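Local coordinates for protein MamA (Candidatus Magnetobacterium bavaricum, PDB 3VTX) that is an all-helical tetratricopeptide-repeat protein, a family whose stacked helical hairpins commonly serve as scaffolds for binding other proteins, at residues D57-E60 / S61-F65; A167-K170 / E171-K174. One frame throughout, in Å; residues are numbered along the deposited sequence.

Contact 1: D57-E60 / S61-F65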
ATOM      1  N   ASP A  57     -14.393  -5.486  -2.155  1.00 18.96           N
ATOM      2  CA  ASP A  57     -14.818  -5.376  -3.565  1.00 19.76           C
ATOM      3  C   ASP A  57     -13.637  -5.182  -4.496  1.00 20.50           C
ATOM      4  O   ASP A  57     -13.592  -5.714  -5.593  1.00 22.54           O
ATOM      5  CB  ASP A  57     -15.871  -4.251  -3.668  1.00 20.32           C
ATOM      6  CG  ASP A  57     -17.244  -4.691  -3.202  1.00 23.22           C
ATOM      7  OD1 ASP A  57     -17.812  -5.610  -3.812  1.00 24.85           O
ATOM      8  OD2 ASP A  57     -17.722  -4.148  -2.205  1.00 24.74           O
ATOM      9  N   ALA A  58     -12.651  -4.375  -4.071  1.00 19.55           N
ATOM     10  CA  ALA A  58     -11.487  -4.195  -4.873  1.00 18.83           C
ATOM     11  C   ALA A  58     -10.802  -5.516  -5.174  1.00 19.91           C
ATOM     12  O   ALA A  58     -10.398  -5.766  -6.320  1.00 21.94           O
ATOM     13  CB  ALA A  58     -10.509  -3.165  -4.204  1.00 18.68           C
ATOM     14  N   ILE A  59     -10.641  -6.328  -4.155  1.00 22.10           N
ATOM     15  CA  ILE A  59      -9.936  -7.619  -4.263  1.00 22.94           C
ATOM     16  C   ILE A  59     -10.618  -8.533  -5.318  1.00 23.08           C
ATOM     17  O   ILE A  59      -9.940  -9.253  -6.072  1.00 22.03           O
ATOM     18  CB  ILE A  59      -9.860  -8.298  -2.857  1.00 21.42           C
ATOM     19  CG1 ILE A  59      -8.860  -7.555  -1.962  1.00 24.04           C
ATOM     20  CG2 ILE A  59      -9.460  -9.853  -2.984  1.00 23.60           C
ATOM     21  CD1 ILE A  59      -9.022  -7.991  -0.483  1.00 24.33           C
ATOM     22  N   GLU A  60     -11.949  -8.453  -5.455  1.00 23.83           N
ATOM     23  CA  GLU A  60     -12.628  -9.250  -6.471  1.00 25.30           C
ATOM     24  C   GLU A  60     -12.062  -8.943  -7.851  1.00 25.41           C
ATOM     25  O   GLU A  60     -11.782  -9.876  -8.616  1.00 27.54           O
ATOM     26  CB  GLU A  60     -14.172  -9.012  -6.444  1.00 26.07           C
ATOM     27  CG  GLU A  60     -14.767  -9.377  -5.042  1.00 29.20           C
ATOM     28  CD  GLU A  60     -16.303  -9.181  -4.897  1.00 32.64           C
ATOM     29  OE1 GLU A  60     -16.935  -8.625  -5.801  1.00 33.81           O
ATOM     30  OE2 GLU A  60     -16.892  -9.563  -3.824  1.00 30.54           O
ATOM     31  N   SER A  61     -11.833  -7.665  -8.194  1.00 23.47           N
ATOM     32  CA  SER A  61     -11.239  -7.274  -9.461  1.00 24.10           C
ATOM     33  C   SER A  61      -9.741  -7.532  -9.536  1.00 24.96           C
ATOM     34  O   SER A  61      -9.231  -7.901 -10.566  1.00 25.26           O
ATOM     35  CB  SER A  61     -11.499  -5.830  -9.879  1.00 25.25           C
ATOM     36  OG  SER A  61     -12.861  -5.695 -10.231  1.00 28.29           O
ATOM     37  N   LEU A  62      -9.031  -7.238  -8.469  1.00 22.20           N
ATOM     38  CA  LEU A  62      -7.583  -7.367  -8.456  1.00 23.62           C
ATOM     39  C   LEU A  62      -7.234  -8.878  -8.541  1.00 23.52           C
ATOM     40  O   LEU A  62      -6.201  -9.227  -9.161  1.00 24.78           O
ATOM     41  CB  LEU A  62      -7.008  -6.779  -7.152  1.00 23.68           C
ATOM     42  CG  LEU A  62      -7.157  -5.247  -7.081  1.00 26.56           C
ATOM     43  CD1 LEU A  62      -6.987  -4.731  -5.604  1.00 28.69           C
ATOM     44  CD2 LEU A  62      -6.120  -4.640  -7.943  1.00 32.96           C
ATOM     45  N   LYS A  63      -7.996  -9.786  -7.923  1.00 25.04           N
ATOM     46  CA  LYS A  63      -7.775 -11.239  -8.079  1.00 25.58           C
ATOM     47  C   LYS A  63      -7.849 -11.665  -9.564  1.00 27.06           C
ATOM     48  O   LYS A  63      -6.973 -12.438 -10.062  1.00 28.58           O
ATOM     49  CB  LYS A  63      -8.734 -12.127  -7.223  1.00 26.15           C
ATOM     50  CG  LYS A  63      -8.301 -12.162  -5.727  1.00 30.07           C
ATOM     51  CD  LYS A  63      -9.400 -12.881  -4.933  1.00 38.65           C
ATOM     52  CE  LYS A  63      -9.044 -13.198  -3.466  1.00 44.66           C
ATOM     53  NZ  LYS A  63     -10.327 -13.890  -2.829  1.00 49.16           N
ATOM     54  N   LYS A  64      -8.864 -11.173 -10.256  1.00 25.80           N
ATOM     55  CA  LYS A  64      -9.059 -11.460 -11.697  1.00 28.33           C
ATOM     56  C   LYS A  64      -7.917 -10.856 -12.519  1.00 28.77           C
ATOM     57  O   LYS A  64      -7.381 -11.529 -13.406  1.00 30.49           O
ATOM     58  CB  LYS A  64     -10.378 -10.934 -12.204  1.00 27.87           C
ATOM     59  CG  LYS A  64     -11.559 -11.618 -11.619  1.00 31.37           C
ATOM     60  CD  LYS A  64     -12.815 -10.882 -12.117  1.00 36.71           C
ATOM     61  CE  LYS A  64     -14.141 -11.308 -11.455  1.00 42.34           C
ATOM     62  NZ  LYS A  64     -14.128 -12.775 -11.279  1.00 50.11           N
ATOM     63  N   PHE A  65      -7.482  -9.633 -12.186  1.00 26.68           N
ATOM     64  CA  PHE A  65      -6.373  -9.016 -12.848  1.00 26.30           C
ATOM     65  C   PHE A  65      -5.120  -9.928 -12.785  1.00 28.33           C
ATOM     66  O   PHE A  65      -4.431 -10.104 -13.797  1.00 30.56           O
ATOM     67  CB  PHE A  65      -6.058  -7.656 -12.233  1.00 26.78           C
ATOM     68  CG  PHE A  65      -4.903  -6.927 -12.836  1.00 26.41           C
ATOM     69  CD1 PHE A  65      -3.584  -7.284 -12.540  1.00 27.76           C
ATOM     70  CD2 PHE A  65      -5.117  -5.869 -13.660  1.00 28.50           C
ATOM     71  CE1 PHE A  65      -2.535  -6.546 -13.130  1.00 28.50           C
ATOM     72  CE2 PHE A  65      -4.079  -5.166 -14.284  1.00 29.01           C
ATOM     73  CZ  PHE A  65      -2.774  -5.522 -13.973  1.00 31.49           C
TER
HETATM   74  O   HOH W   1     -14.415  -5.142  -8.093  1.00 27.73           O
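Asp-57 and Ser-61, one turn apart on helix 55-68 of this tetratricopeptide-repeat solenoid, are joined through a water rather than directly: Asp-57 O stands 3.7 Å from Ser-61 N, and water 1 gives a hydrogen to Asp-57 O while also bonding Ser-61 OG at 2.7 Å. Ser-61 reaches that water because its OG lies beside its own backbone N (chi1 -70°), on the side of the preceding turn. Ala-58 takes up the regular helical pattern. Its O accepts Leu-62 N at 2.9 Å in the carbonyl plane, with Ser-61 N as a second, weak donor, and its CB meets Leu-62 CD1 at 4.1 Å. Ala-58 also touches Met-50 of helix 39-51, while Ile-59 and Leu-62 pack on Ala-82 and Ile-78 of helix 73-85, so the helix is held between its two neighbours in the chain. Ile-59 O is bonded by Lys-63 N at 2.7 Å, the donor tilted 20° from the carbonyl plane. On the same turn the extended Lys-63 chain slants across the CG2 methyl of Ile-59, with CD and CE both on it; the approach of CE to CG2, 3.4 Å, is tighter than usual for two carbons. Last comes Glu-60, whose carbonyl is flanked by the aliphatic part of Lys-64: Lys-64 CG lies 3.5 Å from Glu-60 O.

Contact 2: A167-K170 / E171-K174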
ATOM      1  N   ALA A 167      14.021   8.865  15.035  1.00 21.31           N
ATOM      2  CA  ALA A 167      12.910   9.542  14.410  1.00 20.49           C
ATOM      3  C   ALA A 167      12.862  11.015  14.809  1.00 20.82           C
ATOM      4  O   ALA A 167      12.591  11.852  14.007  1.00 21.18           O
ATOM      5  CB  ALA A 167      11.529   8.838  14.795  1.00 20.61           C
ATOM      6  N   LEU A 168      13.047  11.305  16.071  1.00 20.33           N
ATOM      7  CA  LEU A 168      13.004  12.682  16.536  1.00 20.08           C
ATOM      8  C   LEU A 168      14.175  13.456  15.908  1.00 21.03           C
ATOM      9  O   LEU A 168      14.053  14.612  15.537  1.00 20.65           O
ATOM     10  CB  LEU A 168      13.109  12.741  18.009  1.00 20.94           C
ATOM     11  CG  LEU A 168      11.810  12.509  18.770  1.00 20.01           C
ATOM     12  CD1 LEU A 168      12.095  12.038  20.257  1.00 24.99           C
ATOM     13  CD2 LEU A 168      10.984  13.826  18.808  1.00 20.38           C
ATOM     14  N   GLU A 169      15.328  12.774  15.814  1.00 21.87           N
ATOM     15  CA  GLU A 169      16.552  13.506  15.376  1.00 24.17           C
ATOM     16  C   GLU A 169      16.374  13.985  13.963  1.00 24.72           C
ATOM     17  O   GLU A 169      16.896  15.073  13.547  1.00 26.33           O
ATOM     18  CB  GLU A 169      17.778  12.593  15.475  1.00 25.80           C
ATOM     19  CG  GLU A 169      19.147  13.293  14.994  1.00 31.26           C
ATOM     20  CD  GLU A 169      19.333  13.367  13.473  1.00 39.93           C
ATOM     21  OE1 GLU A 169      18.720  12.599  12.721  1.00 41.26           O
ATOM     22  OE2 GLU A 169      20.129  14.242  12.984  1.00 44.01           O
ATOM     23  N   LYS A 170      15.576  13.287  13.162  1.00 25.41           N
ATOM     24  CA  LYS A 170      15.349  13.674  11.736  1.00 27.24           C
ATOM     25  C   LYS A 170      14.713  15.072  11.548  1.00 26.50           C
ATOM     26  O   LYS A 170      14.841  15.683  10.476  1.00 27.82           O
ATOM     27  CB  LYS A 170      14.380  12.761  10.972  1.00 28.71           C
ATOM     28  CG  LYS A 170      14.876  11.340  10.735  1.00 33.22           C
ATOM     29  CD  LYS A 170      16.131  11.279  10.020  1.00 37.10           C
ATOM     30  CE  LYS A 170      16.032  11.397   8.580  1.00 40.87           C
ATOM     31  NZ  LYS A 170      17.278  10.602   8.143  1.00 44.71           N
ATOM     32  N   GLU A 171      13.968  15.522  12.530  1.00 24.74           N
ATOM     33  CA  GLU A 171      13.356  16.815  12.449  1.00 24.28           C
ATOM     34  C   GLU A 171      13.826  17.831  13.531  1.00 24.08           C
ATOM     35  O   GLU A 171      13.185  18.873  13.689  1.00 22.30           O
ATOM     36  CB  GLU A 171      11.811  16.658  12.537  1.00 24.86           C
ATOM     37  CG  GLU A 171      11.205  15.776  11.429  1.00 31.16           C
ATOM     38  CD  GLU A 171       9.698  15.603  11.625  1.00 31.70           C
ATOM     39  OE1 GLU A 171       9.241  14.969  12.622  1.00 25.65           O
ATOM     40  OE2 GLU A 171       8.948  16.110  10.765  1.00 32.60           O
ATOM     41  N   GLU A 172      14.868  17.522  14.255  1.00 21.35           N
ATOM     42  CA  GLU A 172      15.302  18.323  15.339  1.00 23.74           C
ATOM     43  C   GLU A 172      15.778  19.721  14.865  1.00 24.34           C
ATOM     44  O   GLU A 172      15.468  20.716  15.533  1.00 22.67           O
ATOM     45  CB  GLU A 172      16.286  17.620  16.283  1.00 27.46           C
ATOM     46  CG  GLU A 172      17.629  17.502  15.759  1.00 32.66           C
ATOM     47  CD  GLU A 172      18.613  16.821  16.708  1.00 40.28           C
ATOM     48  OE1 GLU A 172      19.827  17.015  16.380  1.00 42.31           O
ATOM     49  OE2 GLU A 172      18.216  16.144  17.729  1.00 37.59           O
ATOM     50  N   LYS A 173      16.483  19.767  13.736  1.00 24.11           N
ATOM     51  CA  LYS A 173      16.865  21.104  13.175  1.00 27.45           C
ATOM     52  C   LYS A 173      15.667  21.946  12.783  1.00 26.18           C
ATOM     53  O   LYS A 173      15.582  23.072  13.172  1.00 26.21           O
ATOM     54  CB  LYS A 173      17.835  20.957  11.985  1.00 28.72           C
ATOM     55  CG  LYS A 173      18.457  22.282  11.446  1.00 35.20           C
ATOM     56  CD  LYS A 173      19.657  21.973  10.474  1.00 41.22           C
ATOM     57  CE  LYS A 173      20.524  23.207  10.154  0.50 44.27           C
ATOM     58  NZ  LYS A 173      21.371  22.972   8.942  0.50 45.75           N
ATOM     59  N   LYS A 174      14.740  21.394  12.032  1.00 25.86           N
ATOM     60  CA  LYS A 174      13.543  22.066  11.612  1.00 28.08           C
ATOM     61  C   LYS A 174      12.766  22.530  12.837  1.00 27.59           C
ATOM     62  O   LYS A 174      12.247  23.615  12.845  1.00 25.97           O
ATOM     63  CB  LYS A 174      12.652  21.056  10.875  1.00 30.94           C
ATOM     64  CG  LYS A 174      11.382  21.589  10.264  1.00 35.05           C
ATOM     65  CD  LYS A 174      10.814  20.584   9.236  1.00 40.03           C
ATOM     66  CE  LYS A 174       9.311  20.772   8.945  0.50 41.51           C
ATOM     67  NZ  LYS A 174       8.884  19.963   7.744  0.50 41.77           N
TER
HETATM   68  O   HOH W   2      10.721  13.956  14.402  1.00 21.44           O
HETATM   69  O   HOH W   3      17.340  17.467  12.083  1.00 28.13           O
HETATM   70  O   HOH W   4      21.051  16.294  14.366  1.00 56.09           O
HETATM   71  O   HOH W   5      15.314  18.828  10.525  1.00 25.76           O
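The side chains of Glu-169 and Glu-172 cross at an angle where helix 157-169 gives way to helix 172-177, a short join at the C-terminal end of the tetratricopeptide-repeat array, with Glu-171 at the N-cap position of helix 172-177. Glu-169 CG lies against the Glu-172 carboxylate, 4.0 Å from CD. Two backbone bonds make the turn, each from a residue to the one three before it: Glu-171 N to Leu-168 O at 3.1 Å, and Glu-172 N to Glu-169 O at 3.3 Å. Both donors sit above the carbonyl plane, the second 71° out of it. Waters 3 and 5 tie Lys-173 N and Lys-174 N, in the first turn of helix 172-177, to the carbonyls of Glu-169 and Lys-170 just before it. Water 2 donates to both Ala-167 O and Glu-171 OE1. Lys-170 NZ turns elsewhere, to Pro-138 O. With chi1 at 76°, Glu-172 CG is set between its backbone N and carbonyl carbon, which brings the chain over Glu-169 O, 3.4 Å from CG. The two carboxylates, their planes 61° apart, leave Glu-169 OE2 4.4 Å from Glu-172 OE1. Water 4 donates to both of these oxygens, which probably eases the repulsion between two like charges at this surface.

From the N terminus, the chain runs through helices 5-18, 21-34 and 39-51 before contact 1, which lies wholly within helix 55-68. Six more helices, from 73-85 to 157-169, follow before contact 2 spans the junction with helix 172-177. The contacts therefore come in series, neither nested nor crossed, and each is local: contact 1 closes no loop, while contact 2 closes just the short turn between two helices. Their centres are 41 Å apart, on opposite sides of the chain's centre. Contact 1 belongs to a helix packed against helices 39-51 and 73-85, whereas contact 2 touches helix 141-153 near the C-terminal end of the array.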